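Local atomic coordinates of glucose-1-phosphate uridylyltransferase (Sphingomonas elodea, PDB entry 2UX8), a protein that binds glucose-1-phosphate and probably joins it to UTP, making UDP-glucose and releasing diphosphate. Residues Leu14-Phe19 with Gly131-Ala136; Phe135-Pro140 with Gly214-Gln219; Val171-Thr176 with Pro207-Val212. One frame throughout, in Å; residues are numbered along the deposited sequence.

Contact 1 of 3, residues Leu14-Phe19 with Gly131-Ala136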
loop_
_atom_site.group_PDB
_atom_site.type_symbol
_atom_site.label_atom_id
_atom_site.label_comp_id
_atom_site.label_asym_id
_atom_site.label_seq_id
_atom_site.Cartn_x
_atom_site.Cartn_y
_atom_site.Cartn_z
ATOM N N LEU C 14 -26.098 -20.744 -6.135
ATOM C CA LEU C 14 -25.021 -19.835 -6.468
ATOM C C LEU C 14 -24.938 -18.778 -5.399
ATOM O O LEU C 14 -25.737 -17.843 -5.331
ATOM C CB LEU C 14 -25.174 -19.186 -7.839
ATOM C CG LEU C 14 -26.419 -18.418 -8.183
ATOM C CD1 LEU C 14 -26.101 -17.435 -9.268
ATOM C CD2 LEU C 14 -27.468 -19.393 -8.627
ATOM N N ARG C 15 -23.963 -18.988 -4.537
ATOM C CA ARG C 15 -23.684 -18.101 -3.442
ATOM C C ARG C 15 -22.400 -17.410 -3.872
ATOM O O ARG C 15 -21.699 -16.837 -3.048
ATOM C CB ARG C 15 -23.458 -18.932 -2.173
ATOM C CG ARG C 15 -22.816 -20.296 -2.443
ATOM C CD ARG C 15 -22.084 -20.853 -1.221
ATOM N NE ARG C 15 -21.054 -21.829 -1.591
ATOM C CZ ARG C 15 -20.045 -22.191 -0.802
ATOM N NH1 ARG C 15 -19.925 -21.659 0.407
ATOM N NH2 ARG C 15 -19.144 -23.072 -1.225
ATOM N N LYS C 16 -22.092 -17.454 -5.170
ATOM C CA LYS C 16 -20.843 -16.854 -5.614
ATOM C C LYS C 16 -20.827 -16.032 -6.884
ATOM O O LYS C 16 -21.463 -16.362 -7.883
ATOM C CB LYS C 16 -19.760 -17.931 -5.707
ATOM C CG LYS C 16 -19.501 -18.635 -4.395
ATOM C CD LYS C 16 -18.434 -19.704 -4.515
ATOM C CE LYS C 16 -18.147 -20.314 -3.151
ATOM N NZ LYS C 16 -17.582 -21.681 -3.260
ATOM N N ALA C 17 -20.059 -14.953 -6.817
ATOM C CA ALA C 17 -19.891 -14.030 -7.926
ATOM C C ALA C 17 -18.414 -13.679 -8.086
ATOM O O ALA C 17 -17.685 -13.510 -7.100
ATOM C CB ALA C 17 -20.699 -12.772 -7.680
ATOM N N VAL C 18 -17.974 -13.576 -9.336
ATOM C CA VAL C 18 -16.589 -13.245 -9.635
ATOM C C VAL C 18 -16.519 -11.871 -10.266
ATOM O O VAL C 18 -17.235 -11.587 -11.220
ATOM C CB VAL C 18 -15.970 -14.268 -10.595
ATOM C CG1 VAL C 18 -14.570 -13.833 -10.998
ATOM C CG2 VAL C 18 -15.931 -15.621 -9.928
ATOM N N PHE C 19 -15.651 -11.017 -9.729
ATOM C CA PHE C 19 -15.510 -9.654 -10.240
ATOM C C PHE C 19 -14.135 -9.405 -10.823
ATOM O O PHE C 19 -13.162 -9.301 -10.086
ATOM C CB PHE C 19 -15.737 -8.634 -9.127
ATOM C CG PHE C 19 -17.053 -8.775 -8.415
ATOM C CD1 PHE C 19 -17.288 -9.837 -7.547
ATOM C CD2 PHE C 19 -18.050 -7.830 -8.593
ATOM C CE1 PHE C 19 -18.497 -9.942 -6.864
ATOM C CE2 PHE C 19 -19.263 -7.928 -7.916
ATOM C CZ PHE C 19 -19.487 -8.982 -7.049
ATOM N N GLY C 131 -15.267 -23.942 -7.315
ATOM C CA GLY C 131 -15.448 -25.377 -7.151
ATOM C C GLY C 131 -16.449 -26.005 -8.085
ATOM O O GLY C 131 -16.386 -25.777 -9.291
ATOM N N ASP C 132 -17.340 -26.834 -7.553
ATOM C CA ASP C 132 -18.367 -27.425 -8.395
ATOM C C ASP C 132 -19.643 -26.666 -8.071
ATOM O O ASP C 132 -20.590 -27.226 -7.530
ATOM C CB ASP C 132 -18.595 -28.905 -8.092
ATOM C CG ASP C 132 -19.124 -29.671 -9.301
ATOM O OD1 ASP C 132 -19.923 -30.603 -9.104
ATOM O OD2 ASP C 132 -18.733 -29.354 -10.448
ATOM N N GLU C 133 -19.672 -25.383 -8.397
ATOM C CA GLU C 133 -20.839 -24.565 -8.112
ATOM C C GLU C 133 -21.070 -23.627 -9.261
ATOM O O GLU C 133 -20.146 -23.293 -9.988
ATOM C CB GLU C 133 -20.616 -23.711 -6.851
ATOM C CG GLU C 133 -20.449 -24.484 -5.556
ATOM C CD GLU C 133 -20.606 -23.619 -4.305
ATOM O OE1 GLU C 133 -21.584 -22.842 -4.223
ATOM O OE2 GLU C 133 -19.765 -23.743 -3.390
ATOM N N PRO C 134 -22.322 -23.223 -9.469
ATOM C CA PRO C 134 -22.597 -22.290 -10.559
ATOM C C PRO C 134 -22.094 -20.938 -10.033
ATOM O O PRO C 134 -22.044 -20.728 -8.824
ATOM C CB PRO C 134 -24.117 -22.368 -10.693
ATOM C CG PRO C 134 -24.565 -22.765 -9.323
ATOM C CD PRO C 134 -23.565 -23.791 -8.922
ATOM N N PHE C 135 -21.700 -20.031 -10.913
ATOM C CA PHE C 135 -21.194 -18.753 -10.437
ATOM C C PHE C 135 -21.606 -17.598 -11.332
ATOM O O PHE C 135 -21.957 -17.805 -12.488
ATOM C CB PHE C 135 -19.664 -18.822 -10.318
ATOM C CG PHE C 135 -18.973 -19.130 -11.612
ATOM C CD1 PHE C 135 -18.390 -18.117 -12.364
ATOM C CD2 PHE C 135 -18.950 -20.432 -12.108
ATOM C CE1 PHE C 135 -17.789 -18.395 -13.600
ATOM C CE2 PHE C 135 -18.362 -20.720 -13.328
ATOM C CZ PHE C 135 -17.777 -19.696 -14.081
ATOM N N ALA C 136 -21.568 -16.389 -10.778
ATOM C CA ALA C 136 -21.905 -15.178 -11.515
ATOM C C ALA C 136 -20.615 -14.420 -11.857
ATOM O O ALA C 136 -19.568 -14.650 -11.253
ATOM C CB ALA C 136 -22.811 -14.295 -10.670
HETATM O O HOH W 1 -21.613 -20.416 -6.270
#
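Arg15 and Glu133 lock together near the starts of two neighbouring strands. From CB, the arginine carries its CG past Glu133 OE1 at 3.3 Å, and its CD follows at 3.6 Å from the same oxygen. Its chain is extended as far as NE (chi2 156°), which brings the guanidinium edge-on to the carboxylate: NE gives a nearly straight hydrogen bond of 2.9 Å to Glu133 OE1, on the syn lone pair, while NH2 faces OE2 at a modelled distance too short to be taken literally. The two planes lie only 3° apart, so this two-pronged salt bridge is almost flat. NH1 makes a weak, long ion pair with Asp128 of the second subunit. Lys16 completes the network from another direction. Its CE lies over one face of the guanidinium, and NZ reaches Glu133 OE2 from above the carboxylate plane at 3.0 Å, its stronger partner being the carbonyl of Ile129. Glu133 thus meets two positive groups, which would probably keep it ionised. A water joins Glu133 OE1 to the carbonyl oxygen of Pro134. Further along, Ala136 N bonds to Lys16 O (2.9 Å) and Val18 N to Ala136 O (2.7 Å), the parallel pairing typical of the central sheet in a GT-A nucleotidyltransferase.

Contact 2 of 3, residues Phe135-Pro140 with Gly214-Gln219; sequences FAVLLP and GRYILQ. With G1P (1-O-phosphono-alpha-D-glucopyranose), chain K.
Phe135 and Leu218 form a hydrogen-bonded antiparallel pair whose side chains lie on the same side of the sheet. With CG between the backbone N and the carbonyl carbon (chi1 60°), the phenyl ring turns a face to Leu218: CB of the leucine stands 4.2 Å from the ring centroid in a CH-pi contact, nearer the rim than the middle, and Leu218 CD1 comes within 4.0 Å of Phe135 CE1. Val123 of helix 119-125 also packs on the phenyl group. With an alanine here the ring would be gone, and a gap would probably open between Leu218 and Val123. Two strands distant in sequence are joined here into the mixed central sheet of the GT-A fold, 135-138 running against 215-218, and the backbone bonds continue with Tyr216 N to Val137 O (2.9 Å) and Leu139 N to Gly214 O (3.0 Å). On the same face as Phe135, the Tyr216 ring lies with its edge to the carbonyl oxygen of Val137, and its CD1 is 3.9 Å from Val137 CB. Beyond it Leu139 CG meets the ring edge at CE1. Both residues then line the glucose-1-phosphate pocket: Tyr216 OH lies 3.7 Å from C2 of the sugar, and Leu139 CD1 is equally far from its ring oxygen O5. On the other face Arg215 crosses Leu138, with Leu138 CD2 over a face of its guanidinium, and forms a salt bridge with Glu54.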
loop_
_atom_site.group_PDB
_atom_site.type_symbol
_atom_site.label_atom_id
_atom_site.label_comp_id
_atom_site.label_asym_id
_atom_site.label_seq_id
_atom_site.Cartn_x
_atom_site.Cartn_y
_atom_site.Cartn_z
ATOM N N PHE C 135 -21.700 -20.031 -10.913
ATOM C CA PHE C 135 -21.194 -18.753 -10.437
ATOM C C PHE C 135 -21.606 -17.598 -11.332
ATOM O O PHE C 135 -21.957 -17.805 -12.488
ATOM C CB PHE C 135 -19.664 -18.822 -10.318
ATOM C CG PHE C 135 -18.973 -19.130 -11.612
ATOM C CD1 PHE C 135 -18.390 -18.117 -12.364
ATOM C CD2 PHE C 135 -18.950 -20.432 -12.108
ATOM C CE1 PHE C 135 -17.789 -18.395 -13.600
ATOM C CE2 PHE C 135 -18.362 -20.720 -13.328
ATOM C CZ PHE C 135 -17.777 -19.696 -14.081
ATOM N N ALA C 136 -21.568 -16.389 -10.778
ATOM C CA ALA C 136 -21.905 -15.178 -11.515
ATOM C C ALA C 136 -20.615 -14.420 -11.857
ATOM O O ALA C 136 -19.568 -14.650 -11.253
ATOM C CB ALA C 136 -22.811 -14.295 -10.670
ATOM N N VAL C 137 -20.695 -13.529 -12.833
ATOM C CA VAL C 137 -19.551 -12.729 -13.228
ATOM C C VAL C 137 -20.087 -11.345 -13.549
ATOM O O VAL C 137 -21.028 -11.207 -14.336
ATOM C CB VAL C 137 -18.844 -13.314 -14.468
ATOM C CG1 VAL C 137 -17.774 -12.355 -14.959
ATOM C CG2 VAL C 137 -18.222 -14.660 -14.124
ATOM N N LEU C 138 -19.504 -10.325 -12.925
ATOM C CA LEU C 138 -19.949 -8.957 -13.154
ATOM C C LEU C 138 -18.793 -8.036 -13.508
ATOM O O LEU C 138 -17.785 -7.967 -12.805
ATOM C CB LEU C 138 -20.686 -8.407 -11.921
ATOM C CG LEU C 138 -21.891 -9.196 -11.390
ATOM C CD1 LEU C 138 -21.415 -10.367 -10.558
ATOM C CD2 LEU C 138 -22.774 -8.298 -10.550
ATOM N N LEU C 139 -18.950 -7.333 -14.618
ATOM C CA LEU C 139 -17.945 -6.398 -15.062
ATOM C C LEU C 139 -18.463 -5.024 -14.644
ATOM O O LEU C 139 -19.374 -4.479 -15.265
ATOM C CB LEU C 139 -17.798 -6.485 -16.584
ATOM C CG LEU C 139 -17.833 -7.870 -17.252
ATOM C CD1 LEU C 139 -17.461 -7.720 -18.735
ATOM C CD2 LEU C 139 -16.885 -8.825 -16.571
ATOM N N PRO C 140 -17.894 -4.450 -13.575
ATOM C CA PRO C 140 -18.311 -3.134 -13.073
ATOM C C PRO C 140 -18.376 -1.959 -14.057
ATOM O O PRO C 140 -19.137 -1.021 -13.831
ATOM C CB PRO C 140 -17.365 -2.891 -11.893
ATOM C CG PRO C 140 -16.225 -3.853 -12.122
ATOM C CD PRO C 140 -16.881 -5.055 -12.697
ATOM N N GLY C 214 -21.669 -7.349 -19.783
ATOM C CA GLY C 214 -20.950 -7.842 -18.617
ATOM C C GLY C 214 -21.672 -8.383 -17.396
ATOM O O GLY C 214 -21.343 -8.030 -16.262
ATOM N N ARG C 215 -22.647 -9.251 -17.617
ATOM C CA ARG C 215 -23.408 -9.876 -16.533
ATOM C C ARG C 215 -23.605 -11.346 -16.930
ATOM O O ARG C 215 -24.236 -11.632 -17.948
ATOM C CB ARG C 215 -24.757 -9.162 -16.357
ATOM C CG ARG C 215 -24.930 -8.388 -15.040
ATOM C CD ARG C 215 -23.734 -7.508 -14.731
ATOM N NE ARG C 215 -24.029 -6.414 -13.814
ATOM C CZ ARG C 215 -23.259 -5.332 -13.717
ATOM N NH1 ARG C 215 -22.182 -5.240 -14.473
ATOM N NH2 ARG C 215 -23.575 -4.324 -12.907
ATOM N N TYR C 216 -23.041 -12.269 -16.147
ATOM C CA TYR C 216 -23.142 -13.696 -16.447
ATOM C C TYR C 216 -23.506 -14.566 -15.246
ATOM O O TYR C 216 -23.247 -14.222 -14.089
ATOM C CB TYR C 216 -21.815 -14.260 -16.976
ATOM C CG TYR C 216 -21.088 -13.485 -18.059
ATOM C CD1 TYR C 216 -20.585 -12.202 -17.824
ATOM C CD2 TYR C 216 -20.822 -14.072 -19.296
ATOM C CE1 TYR C 216 -19.834 -11.534 -18.792
ATOM C CE2 TYR C 216 -20.075 -13.410 -20.265
ATOM C CZ TYR C 216 -19.584 -12.149 -20.007
ATOM O OH TYR C 216 -18.832 -11.521 -20.966
ATOM N N ILE C 217 -24.101 -15.714 -15.552
ATOM C CA ILE C 217 -24.436 -16.733 -14.569
ATOM C C ILE C 217 -24.023 -17.992 -15.301
ATOM O O ILE C 217 -24.660 -18.385 -16.269
ATOM C CB ILE C 217 -25.918 -16.813 -14.269
ATOM C CG1 ILE C 217 -26.332 -15.614 -13.426
ATOM C CG2 ILE C 217 -26.220 -18.118 -13.541
ATOM C CD1 ILE C 217 -27.749 -15.683 -12.891
ATOM N N LEU C 218 -22.946 -18.615 -14.852
ATOM C CA LEU C 218 -22.428 -19.795 -15.524
ATOM C C LEU C 218 -22.384 -21.060 -14.691
ATOM O O LEU C 218 -22.313 -21.016 -13.470
ATOM C CB LEU C 218 -21.028 -19.488 -16.035
ATOM C CG LEU C 218 -21.044 -18.293 -16.967
ATOM C CD1 LEU C 218 -19.654 -17.748 -17.078
ATOM C CD2 LEU C 218 -21.613 -18.696 -18.338
ATOM N N GLN C 219 -22.411 -22.195 -15.378
ATOM C CA GLN C 219 -22.351 -23.488 -14.714
ATOM C C GLN C 219 -20.897 -23.897 -14.590
ATOM O O GLN C 219 -20.067 -23.552 -15.436
ATOM C CB GLN C 219 -23.141 -24.535 -15.505
ATOM C CG GLN C 219 -24.629 -24.246 -15.533
ATOM C CD GLN C 219 -25.225 -24.218 -14.142
ATOM O OE1 GLN C 219 -26.016 -23.343 -13.806
ATOM N NE2 GLN C 219 -24.847 -25.183 -13.326
HETATM C C1 G1P K . -16.132 -8.872 -22.896
HETATM C C2 G1P K . -16.631 -10.132 -23.631
HETATM C C3 G1P K . -17.534 -9.694 -24.797
HETATM C C4 G1P K . -18.717 -8.930 -24.212
HETATM C C5 G1P K . -18.170 -7.698 -23.457
HETATM C C6 G1P K . -19.345 -6.923 -22.841
HETATM O O1 G1P K . -15.334 -8.082 -23.807
HETATM O O2 G1P K . -15.507 -10.854 -24.131
HETATM O O3 G1P K . -18.010 -10.841 -25.488
HETATM O O4 G1P K . -19.574 -8.512 -25.275
HETATM O O5 G1P K . -17.281 -8.122 -22.384
HETATM O O6 G1P K . -18.870 -5.779 -22.126
HETATM P P G1P K . -14.631 -6.848 -23.019
HETATM O O1P G1P K . -13.798 -7.347 -21.896
HETATM O O2P G1P K . -13.728 -6.019 -24.051
HETATM O O3P G1P K . -15.757 -5.852 -22.437
#

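Contact 3 of 3, residues Val171-Thr176 with Pro207-Val212. With G1P (1-O-phosphono-alpha-D-glucopyranose), chain K.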
loop_
_atom_site.group_PDB
_atom_site.type_symbol
_atom_site.label_atom_id
_atom_site.label_comp_id
_atom_site.label_asym_id
_atom_site.label_seq_id
_atom_site.Cartn_x
_atom_site.Cartn_y
_atom_site.Cartn_z
ATOM N N VAL C 171 -27.514 -3.761 -30.198
ATOM C CA VAL C 171 -26.529 -2.720 -30.425
ATOM C C VAL C 171 -26.482 -2.332 -31.899
ATOM O O VAL C 171 -26.779 -3.144 -32.772
ATOM C CB VAL C 171 -25.132 -3.198 -29.957
ATOM C CG1 VAL C 171 -24.278 -3.603 -31.137
ATOM C CG2 VAL C 171 -24.463 -2.117 -29.157
ATOM N N PRO C 172 -26.133 -1.070 -32.192
ATOM C CA PRO C 172 -26.053 -0.601 -33.579
ATOM C C PRO C 172 -25.102 -1.441 -34.432
ATOM O O PRO C 172 -24.174 -2.067 -33.919
ATOM C CB PRO C 172 -25.584 0.838 -33.423
ATOM C CG PRO C 172 -26.284 1.253 -32.168
ATOM C CD PRO C 172 -26.048 0.064 -31.256
ATOM N N ASP C 173 -25.341 -1.443 -35.740
ATOM C CA ASP C 173 -24.529 -2.214 -36.676
ATOM C C ASP C 173 -23.031 -1.901 -36.646
ATOM O O ASP C 173 -22.205 -2.814 -36.688
ATOM C CB ASP C 173 -25.063 -2.042 -38.106
ATOM C CG ASP C 173 -26.401 -2.734 -38.322
ATOM O OD1 ASP C 173 -26.838 -3.483 -37.431
ATOM O OD2 ASP C 173 -27.019 -2.539 -39.388
ATOM N N ASP C 174 -22.673 -0.623 -36.575
ATOM C CA ASP C 174 -21.263 -0.245 -36.552
ATOM C C ASP C 174 -20.624 -0.481 -35.193
ATOM O O ASP C 174 -19.459 -0.152 -34.981
ATOM C CB ASP C 174 -21.075 1.225 -36.970
ATOM C CG ASP C 174 -22.384 1.997 -37.050
ATOM O OD1 ASP C 174 -23.409 1.409 -37.438
ATOM O OD2 ASP C 174 -22.385 3.208 -36.750
ATOM N N GLN C 175 -21.389 -1.083 -34.286
ATOM C CA GLN C 175 -20.935 -1.358 -32.927
ATOM C C GLN C 175 -20.665 -2.830 -32.662
ATOM O O GLN C 175 -19.951 -3.184 -31.725
ATOM C CB GLN C 175 -21.998 -0.897 -31.935
ATOM C CG GLN C 175 -21.461 0.010 -30.871
ATOM C CD GLN C 175 -20.945 1.294 -31.463
ATOM O OE1 GLN C 175 -21.723 2.146 -31.890
ATOM N NE2 GLN C 175 -19.628 1.435 -31.512
ATOM N N THR C 176 -21.259 -3.680 -33.486
ATOM C CA THR C 176 -21.146 -5.125 -33.337
ATOM C C THR C 176 -19.747 -5.738 -33.240
ATOM O O THR C 176 -19.562 -6.750 -32.567
ATOM C CB THR C 176 -21.926 -5.824 -34.463
ATOM O OG1 THR C 176 -23.322 -5.578 -34.286
ATOM C CG2 THR C 176 -21.698 -7.314 -34.443
ATOM N N PRO C 207 -23.659 -12.156 -37.100
ATOM C CA PRO C 207 -24.837 -13.027 -37.173
ATOM C C PRO C 207 -26.130 -12.298 -36.792
ATOM O O PRO C 207 -27.220 -12.696 -37.202
ATOM C CB PRO C 207 -24.498 -14.137 -36.183
ATOM C CG PRO C 207 -23.019 -14.267 -36.341
ATOM C CD PRO C 207 -22.562 -12.820 -36.370
ATOM N N SER C 208 -25.999 -11.243 -35.990
ATOM C CA SER C 208 -27.146 -10.455 -35.544
ATOM C C SER C 208 -26.676 -9.188 -34.851
ATOM O O SER C 208 -25.551 -8.729 -35.058
ATOM C CB SER C 208 -28.016 -11.257 -34.567
ATOM O OG SER C 208 -27.415 -11.335 -33.284
ATOM N N ASN C 209 -27.546 -8.633 -34.016
ATOM C CA ASN C 209 -27.229 -7.413 -33.296
ATOM C C ASN C 209 -27.189 -7.539 -31.775
ATOM O O ASN C 209 -26.630 -6.667 -31.108
ATOM C CB ASN C 209 -28.221 -6.307 -33.674
ATOM C CG ASN C 209 -27.956 -5.721 -35.046
ATOM O OD1 ASN C 209 -28.248 -6.338 -36.073
ATOM N ND2 ASN C 209 -27.390 -4.522 -35.069
ATOM N N LEU C 210 -27.768 -8.598 -31.208
ATOM C CA LEU C 210 -27.744 -8.696 -29.751
ATOM C C LEU C 210 -26.402 -9.194 -29.226
ATOM O O LEU C 210 -25.993 -10.336 -29.443
ATOM C CB LEU C 210 -28.908 -9.539 -29.208
ATOM C CG LEU C 210 -28.897 -11.058 -29.206
ATOM C CD1 LEU C 210 -30.003 -11.544 -28.289
ATOM C CD2 LEU C 210 -29.078 -11.588 -30.615
ATOM N N SER C 211 -25.722 -8.284 -28.538
ATOM C CA SER C 211 -24.409 -8.526 -27.973
ATOM C C SER C 211 -24.458 -9.014 -26.533
ATOM O O SER C 211 -25.508 -9.007 -25.891
ATOM C CB SER C 211 -23.598 -7.237 -28.044
ATOM O OG SER C 211 -24.333 -6.167 -27.469
ATOM N N VAL C 212 -23.300 -9.432 -26.037
ATOM C CA VAL C 212 -23.170 -9.921 -24.673
ATOM C C VAL C 212 -22.766 -8.750 -23.783
ATOM O O VAL C 212 -21.871 -7.990 -24.130
ATOM C CB VAL C 212 -22.087 -11.026 -24.587
ATOM C CG1 VAL C 212 -22.029 -11.605 -23.183
ATOM C CG2 VAL C 212 -22.388 -12.126 -25.589
HETATM C C1 G1P K . -16.132 -8.872 -22.896
HETATM C C2 G1P K . -16.631 -10.132 -23.631
HETATM C C3 G1P K . -17.534 -9.694 -24.797
HETATM C C4 G1P K . -18.717 -8.930 -24.212
HETATM C C5 G1P K . -18.170 -7.698 -23.457
HETATM C C6 G1P K . -19.345 -6.923 -22.841
HETATM O O1 G1P K . -15.334 -8.082 -23.807
HETATM O O2 G1P K . -15.507 -10.854 -24.131
HETATM O O3 G1P K . -18.010 -10.841 -25.488
HETATM O O4 G1P K . -19.574 -8.512 -25.275
HETATM O O5 G1P K . -17.281 -8.122 -22.384
HETATM O O6 G1P K . -18.870 -5.779 -22.126
HETATM P P G1P K . -14.631 -6.848 -23.019
HETATM O O1P G1P K . -13.798 -7.347 -21.896
HETATM O O2P G1P K . -13.728 -6.019 -24.051
HETATM O O3P G1P K . -15.757 -5.852 -22.437
#
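The side-chain amide of Asn209 donates both its N-H groups to the 171-176 loop. One runs from ND2 to the carbonyl oxygen of Val171 (2.7 Å, N-H...O 176°), and the other from ND2 to Asp173 OD1 at 2.6 Å, just as straight. Both acceptors lie in the amide plane, although the carboxylate itself is turned 41° from it. With CG beside the backbone N (chi1 -75°), the amide is brought to Val171 and Asp173, and Val171 N bonds in turn to the carbonyl oxygen of Asn209 at 3.2 Å. Val171 is therefore gripped through both its N-H and its C=O. Within the loop, Gln175 N closes a turn onto Pro172 O. Packing outside this core is thin: Val171 CB stands 4.0 Å from Ser211 OG, a hydroxyl bonded to the carbonyl of Glu169, and Thr176 OG1 lies 3.9 Å from Ser208 O. Three residues past the asparagine, on strand 210-213, Val212 O accepts a 2.6 Å hydrogen bond from O4 of glucose-1-phosphate. The pattern implies a fixed amide: turned over, Asn209 would set its oxygen against two acceptors, so the side chain is likely to hold one orientation and tie the loop to the strand that leads into the sugar pocket.

From the N terminus, strand 16-21 is the first element, and contact 1 closes a loop of 111 residues when the chain returns to lay strand 135-138 parallel to it. Contact 2 opens where contact 1 ends, sharing Phe135 and Ala136, and closes a second loop on strand 215-218; strand 135-138 thus sits between the other two, with Leu138 N of contact 2 probably bonded to Val18 O of contact 1. Contact 3 is nested inside that second loop, enclosing strands 181-188 and 191-198 but no helix. It lies about 12 Å from contact 1 at the nearest atoms. Contacts 2 and 3 meet the same sugar phosphate, and no loops cross.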